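Local atomic coordinates of 35 kDa hemin binding protein (Porphyromonas gingivalis, PDB entry 5Y1A), a protein that probably binds hemin, joins a thioredoxin domain to an immunoglobulin-like beta-sandwich domain, and is cargo of the type IX secretion system. Residues Met179-Pro191 against Leu203-Lys217. Sequence-based numbering, arbitrary orientation.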
loop_
_atom_site.group_PDB
_atom_site.type_symbol
_atom_site.label_atom_id
_atom_site.label_comp_id
_atom_site.label_asym_id
_atom_site.label_seq_id
_atom_site.Cartn_x
_atom_site.Cartn_y
_atom_site.Cartn_z
ATOM N N MET A 179 2.065 7.326 -16.355
ATOM C CA MET A 179 2.743 6.485 -15.387
ATOM C C MET A 179 1.714 5.851 -14.453
ATOM O O MET A 179 0.650 6.414 -14.221
ATOM C CB MET A 179 3.704 7.352 -14.559
ATOM C CG MET A 179 4.635 8.249 -15.378
ATOM S SD MET A 179 5.683 7.339 -16.566
ATOM C CE MET A 179 6.735 6.536 -15.429
ATOM N N LEU A 180 2.039 4.678 -13.926
ATOM C CA LEU A 180 1.260 4.131 -12.821
ATOM C C LEU A 180 2.141 3.907 -11.588
ATOM O O LEU A 180 3.250 3.330 -11.679
ATOM C CB LEU A 180 0.547 2.836 -13.236
ATOM C CG LEU A 180 -0.401 2.366 -12.140
ATOM C CD1 LEU A 180 -1.814 2.338 -12.612
ATOM C CD2 LEU A 180 0.059 1.014 -11.568
ATOM N N THR A 181 1.670 4.423 -10.452
ATOM C CA THR A 181 2.325 4.181 -9.167
ATOM C C THR A 181 1.348 3.435 -8.267
ATOM O O THR A 181 0.152 3.745 -8.244
ATOM C CB THR A 181 2.803 5.512 -8.528
ATOM O OG1 THR A 181 3.853 6.060 -9.339
ATOM C CG2 THR A 181 3.347 5.296 -7.124
ATOM N N ALA A 182 1.852 2.456 -7.524
ATOM C CA ALA A 182 1.010 1.780 -6.533
ATOM C C ALA A 182 1.751 1.716 -5.195
ATOM O O ALA A 182 2.977 1.426 -5.135
ATOM C CB ALA A 182 0.610 0.379 -7.011
ATOM N N TYR A 183 0.991 1.963 -4.135
ATOM C CA TYR A 183 1.479 1.902 -2.768
ATOM C C TYR A 183 0.775 0.786 -1.997
ATOM O O TYR A 183 -0.425 0.524 -2.201
ATOM C CB TYR A 183 1.181 3.212 -1.997
ATOM C CG TYR A 183 1.781 4.485 -2.537
ATOM C CD1 TYR A 183 2.988 4.485 -3.260
ATOM C CD2 TYR A 183 1.172 5.720 -2.257
ATOM C CE1 TYR A 183 3.544 5.715 -3.717
ATOM C CE2 TYR A 183 1.705 6.921 -2.701
ATOM C CZ TYR A 183 2.887 6.919 -3.438
ATOM O OH TYR A 183 3.410 8.124 -3.885
ATOM N N VAL A 184 1.534 0.133 -1.112
ATOM C CA VAL A 184 0.921 -0.637 -0.028
ATOM C C VAL A 184 0.875 0.285 1.207
ATOM O O VAL A 184 1.908 0.802 1.643
ATOM C CB VAL A 184 1.686 -1.935 0.290
ATOM C CG1 VAL A 184 0.880 -2.745 1.353
ATOM C CG2 VAL A 184 1.871 -2.791 -1.003
ATOM N N LEU A 185 -0.331 0.472 1.744
ATOM C CA LEU A 185 -0.626 1.417 2.828
ATOM C C LEU A 185 -0.974 0.619 4.066
ATOM O O LEU A 185 -1.726 -0.329 3.972
ATOM C CB LEU A 185 -1.812 2.331 2.442
ATOM C CG LEU A 185 -1.573 3.134 1.151
ATOM C CD1 LEU A 185 -2.842 3.914 0.766
ATOM C CD2 LEU A 185 -0.388 4.080 1.339
ATOM N N LYS A 186 -0.416 1.002 5.209
ATOM C CA LYS A 186 -0.648 0.298 6.482
ATOM C C LYS A 186 -1.451 1.195 7.420
ATOM O O LYS A 186 -1.052 2.340 7.678
ATOM C CB LYS A 186 0.686 -0.081 7.124
ATOM C CG LYS A 186 0.570 -0.907 8.421
ATOM C CD LYS A 186 0.035 -2.310 8.138
ATOM C CE LYS A 186 -0.195 -3.129 9.415
ATOM N NZ LYS A 186 -1.456 -2.766 10.110
ATOM N N ASN A 187 -2.579 0.671 7.910
ATOM C CA ASN A 187 -3.450 1.380 8.875
ATOM C C ASN A 187 -3.270 0.822 10.262
ATOM O O ASN A 187 -2.687 -0.270 10.415
ATOM C CB ASN A 187 -4.908 1.286 8.455
ATOM C CG ASN A 187 -5.129 1.832 7.060
ATOM O OD1 ASN A 187 -4.646 2.927 6.729
ATOM N ND2 ASN A 187 -5.848 1.075 6.228
ATOM N N ASN A 188 -3.792 1.543 11.264
ATOM C CA ASN A 188 -3.641 1.148 12.674
ATOM C C ASN A 188 -2.243 0.670 13.005
ATOM O O ASN A 188 -2.034 -0.413 13.603
ATOM C CB ASN A 188 -4.673 0.076 13.035
ATOM C CG ASN A 188 -6.080 0.582 12.934
ATOM O OD1 ASN A 188 -6.358 1.729 13.273
ATOM N ND2 ASN A 188 -6.988 -0.274 12.461
ATOM N N MET A 189 -1.273 1.488 12.639
ATOM C CA MET A 189 0.102 1.082 12.700
ATOM C C MET A 189 0.789 1.647 13.922
ATOM O O MET A 189 0.790 2.852 14.133
ATOM C CB MET A 189 0.847 1.569 11.437
ATOM C CG MET A 189 2.334 1.239 11.438
ATOM S SD MET A 189 3.226 1.953 9.975
ATOM C CE MET A 189 4.842 1.294 10.285
ATOM N N LYS A 190 1.406 0.776 14.713
ATOM C CA LYS A 190 2.204 1.244 15.839
ATOM C C LYS A 190 3.441 1.981 15.311
ATOM O O LYS A 190 4.158 1.438 14.469
ATOM C CB LYS A 190 2.651 0.076 16.734
ATOM C CG LYS A 190 3.445 0.561 17.955
ATOM C CD LYS A 190 3.634 -0.548 19.002
ATOM C CE LYS A 190 4.146 0.023 20.332
ATOM N NZ LYS A 190 4.798 -1.055 21.173
ATOM N N PRO A 191 3.672 3.222 15.773
ATOM C CA PRO A 191 4.892 3.927 15.356
ATOM C C PRO A 191 6.168 3.144 15.678
ATOM O O PRO A 191 6.178 2.327 16.615
ATOM C CB PRO A 191 4.836 5.224 16.170
ATOM C CG PRO A 191 3.371 5.462 16.367
ATOM C CD PRO A 191 2.825 4.077 16.631
ATOM N N LEU A 203 -2.054 5.914 16.658
ATOM C CA LEU A 203 -1.560 5.008 15.612
ATOM C C LEU A 203 -1.409 5.759 14.289
ATOM O O LEU A 203 -2.182 6.662 13.995
ATOM C CB LEU A 203 -2.536 3.831 15.384
ATOM C CG LEU A 203 -2.691 2.900 16.610
ATOM C CD1 LEU A 203 -3.895 1.984 16.416
ATOM C CD2 LEU A 203 -1.430 2.124 16.930
ATOM N N HIS A 204 -0.430 5.359 13.477
ATOM C CA HIS A 204 -0.350 5.910 12.116
ATOM C C HIS A 204 -1.493 5.334 11.291
ATOM O O HIS A 204 -1.989 4.240 11.586
ATOM C CB HIS A 204 0.993 5.559 11.445
ATOM C CG HIS A 204 2.175 6.200 12.084
ATOM N ND1 HIS A 204 3.360 5.530 12.305
ATOM C CD2 HIS A 204 2.355 7.451 12.560
ATOM C CE1 HIS A 204 4.223 6.357 12.872
ATOM N NE2 HIS A 204 3.636 7.528 13.033
ATOM N N GLN A 205 -1.941 6.079 10.275
ATOM C CA GLN A 205 -2.941 5.576 9.343
ATOM C C GLN A 205 -2.497 5.842 7.902
ATOM O O GLN A 205 -1.757 6.794 7.668
ATOM C CB GLN A 205 -4.275 6.296 9.554
ATOM C CG GLN A 205 -4.842 6.164 10.942
ATOM C CD GLN A 205 -5.194 4.747 11.318
ATOM O OE1 GLN A 205 -5.282 3.867 10.454
ATOM N NE2 GLN A 205 -5.446 4.519 12.620
ATOM N N HIS A 206 -2.959 5.012 6.969
ATOM C CA HIS A 206 -2.781 5.255 5.530
ATOM C C HIS A 206 -1.290 5.500 5.205
ATOM O O HIS A 206 -0.955 6.369 4.405
ATOM C CB HIS A 206 -3.632 6.467 5.081
ATOM C CG HIS A 206 -5.018 6.475 5.650
ATOM N ND1 HIS A 206 -5.940 5.491 5.366
ATOM C CD2 HIS A 206 -5.637 7.346 6.489
ATOM C CE1 HIS A 206 -7.070 5.751 6.007
ATOM N NE2 HIS A 206 -6.906 6.858 6.708
ATOM N N THR A 207 -0.407 4.701 5.809
ATOM C CA THR A 207 1.029 5.013 5.790
ATOM C C THR A 207 1.749 4.191 4.710
ATOM O O THR A 207 1.621 2.970 4.656
ATOM C CB THR A 207 1.591 4.794 7.192
ATOM O OG1 THR A 207 0.953 5.738 8.069
ATOM C CG2 THR A 207 3.121 4.990 7.248
ATOM N N VAL A 208 2.479 4.869 3.827
ATOM C CA VAL A 208 3.141 4.163 2.737
ATOM C C VAL A 208 4.316 3.323 3.247
ATOM O O VAL A 208 5.236 3.865 3.842
ATOM C CB VAL A 208 3.670 5.137 1.675
ATOM C CG1 VAL A 208 4.359 4.340 0.568
ATOM C CG2 VAL A 208 2.515 5.976 1.110
ATOM N N LEU A 209 4.271 2.010 3.035
ATOM C CA LEU A 209 5.429 1.164 3.368
ATOM C C LEU A 209 6.096 0.518 2.178
ATOM O O LEU A 209 7.268 0.057 2.300
ATOM C CB LEU A 209 5.059 0.054 4.370
ATOM C CG LEU A 209 4.519 0.603 5.697
ATOM C CD1 LEU A 209 4.273 -0.607 6.631
ATOM C CD2 LEU A 209 5.441 1.652 6.365
ATOM N N MET A 210 5.352 0.417 1.072
ATOM C CA MET A 210 5.896 -0.125 -0.174
ATOM C C MET A 210 5.441 0.670 -1.386
ATOM O O MET A 210 4.312 1.177 -1.428
ATOM C CB MET A 210 5.512 -1.612 -0.389
ATOM C CG MET A 210 5.795 -2.545 0.793
ATOM S SD MET A 210 5.265 -4.292 0.485
ATOM C CE MET A 210 6.377 -4.759 -0.826
ATOM N N ILE A 211 6.317 0.737 -2.382
ATOM C CA ILE A 211 6.003 1.302 -3.695
ATOM C C ILE A 211 6.305 0.178 -4.688
ATOM O O ILE A 211 7.441 -0.324 -4.756
ATOM C CB ILE A 211 6.849 2.589 -4.029
ATOM C CG1 ILE A 211 6.721 3.652 -2.899
ATOM C CG2 ILE A 211 6.416 3.173 -5.393
ATOM C CD1 ILE A 211 7.758 3.575 -1.758
ATOM N N LEU A 212 5.290 -0.205 -5.455
ATOM C CA LEU A 212 5.366 -1.429 -6.256
ATOM C C LEU A 212 6.152 -1.329 -7.562
ATOM O O LEU A 212 6.532 -2.366 -8.132
ATOM C CB LEU A 212 3.969 -1.961 -6.506
ATOM C CG LEU A 212 3.200 -2.303 -5.216
ATOM C CD1 LEU A 212 1.885 -2.989 -5.574
ATOM C CD2 LEU A 212 4.018 -3.178 -4.224
ATOM N N SER A 213 6.390 -0.106 -8.032
ATOM C CA SER A 213 7.268 0.121 -9.199
ATOM C C SER A 213 8.715 0.300 -8.751
ATOM O O SER A 213 8.990 1.129 -7.880
ATOM C CB SER A 213 6.796 1.366 -9.940
ATOM O OG SER A 213 6.550 2.423 -9.024
ATOM N N THR A 214 9.642 -0.477 -9.330
ATOM C CA THR A 214 11.075 -0.340 -9.006
ATOM C C THR A 214 11.495 1.136 -8.898
ATOM O O THR A 214 12.090 1.565 -7.901
ATOM C CB THR A 214 11.923 -1.085 -10.036
ATOM O OG1 THR A 214 11.689 -2.502 -9.868
ATOM C CG2 THR A 214 13.404 -0.773 -9.828
ATOM N N ASP A 215 11.159 1.903 -9.932
ATOM C CA ASP A 215 11.280 3.350 -9.890
ATOM C C ASP A 215 10.143 3.897 -9.056
ATOM O O ASP A 215 8.968 3.635 -9.346
ATOM C CB ASP A 215 11.208 3.948 -11.303
ATOM C CG ASP A 215 11.734 5.386 -11.362
ATOM O OD1 ASP A 215 12.061 5.826 -12.481
ATOM O OD2 ASP A 215 11.834 6.065 -10.307
ATOM N N VAL A 216 10.489 4.678 -8.033
ATOM C CA VAL A 216 9.454 5.299 -7.196
ATOM C C VAL A 216 8.657 6.338 -7.954
ATOM O O VAL A 216 7.603 6.756 -7.461
ATOM C CB VAL A 216 9.996 5.909 -5.874
ATOM C CG1 VAL A 216 10.670 4.839 -5.032
ATOM C CG2 VAL A 216 10.915 7.114 -6.107
ATOM N N LYS A 217 9.182 6.748 -9.115
ATOM C CA LYS A 217 8.510 7.688 -10.013
ATOM C C LYS A 217 7.455 7.008 -10.883
ATOM O O LYS A 217 6.789 7.687 -11.650
ATOM C CB LYS A 217 9.532 8.444 -10.887
ATOM C CG LYS A 217 10.588 9.191 -10.068
ATOM C CD LYS A 217 11.339 10.169 -10.965
ATOM C CE LYS A 217 12.130 9.439 -12.066
ATOM N NZ LYS A 217 13.071 8.445 -11.458
HETATM O O HOH W 1 5.177 8.204 -8.149
HETATM O O HOH W 2 4.352 1.852 -8.050
#
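Val184 faces both Leu209 and Met210, the signature of a classic beta bulge: its O accepts from Leu209 N (3.0 Å) and its N donates to Met210 O (3.0 Å). Antiparallel backbone bonds continue on both sides, between Ala182 and Leu212 and between Lys186 and Thr207. Two G1 bulges follow, His206 and Thr207 opposite Lys186, then Asn188 and Met189 opposite His204.

Side-chain amides fill in where the ladder is interrupted. Asn187 OD1 receives His206 N at 2.7 Å in its carbonyl plane. Gln205 grips Asn188 twice: OE1 takes Asn188 N (2.9 Å) from 45° above the amide plane, while NE2 gives an almost straight bond to Asn188 OD1 (3.0 Å).

Apolar contacts divide by face. With CG anti to its carbonyl carbon (chi1 -60°), Tyr183 lies alongside Ile211 and receives Val208 CG2 over its ring, 4.1 Å from the centroid. Val208 CG2 is also pressed against Leu185 CD2 at 3.5 Å, tighter than usual. This face meets Leu94 of helix 89-102 and Thr76 of strand 73-79 in the thioredoxin domain, and Tyr183 OH hydrogen-bonds Glu41. On the other face, Val184 CG2 touches Met210 CB and Leu212 CD2. Near the loop ends, Pro191 CG sits over the His204 ring, 4.0 Å from its centroid; NE2 of that ring hydrogen-bonds Gln195.

Where the strands diverge, water 1 links Thr181 OG1, also hydrogen-bonded to His252, to Val216 O. The chemistry implies a hairpin pairing edge strand 207-220 with inner strand 179-186 through three bulges, amides supplementing the backbone, and apolar packing plus hydrogen bonds joining it to the thioredoxin domain.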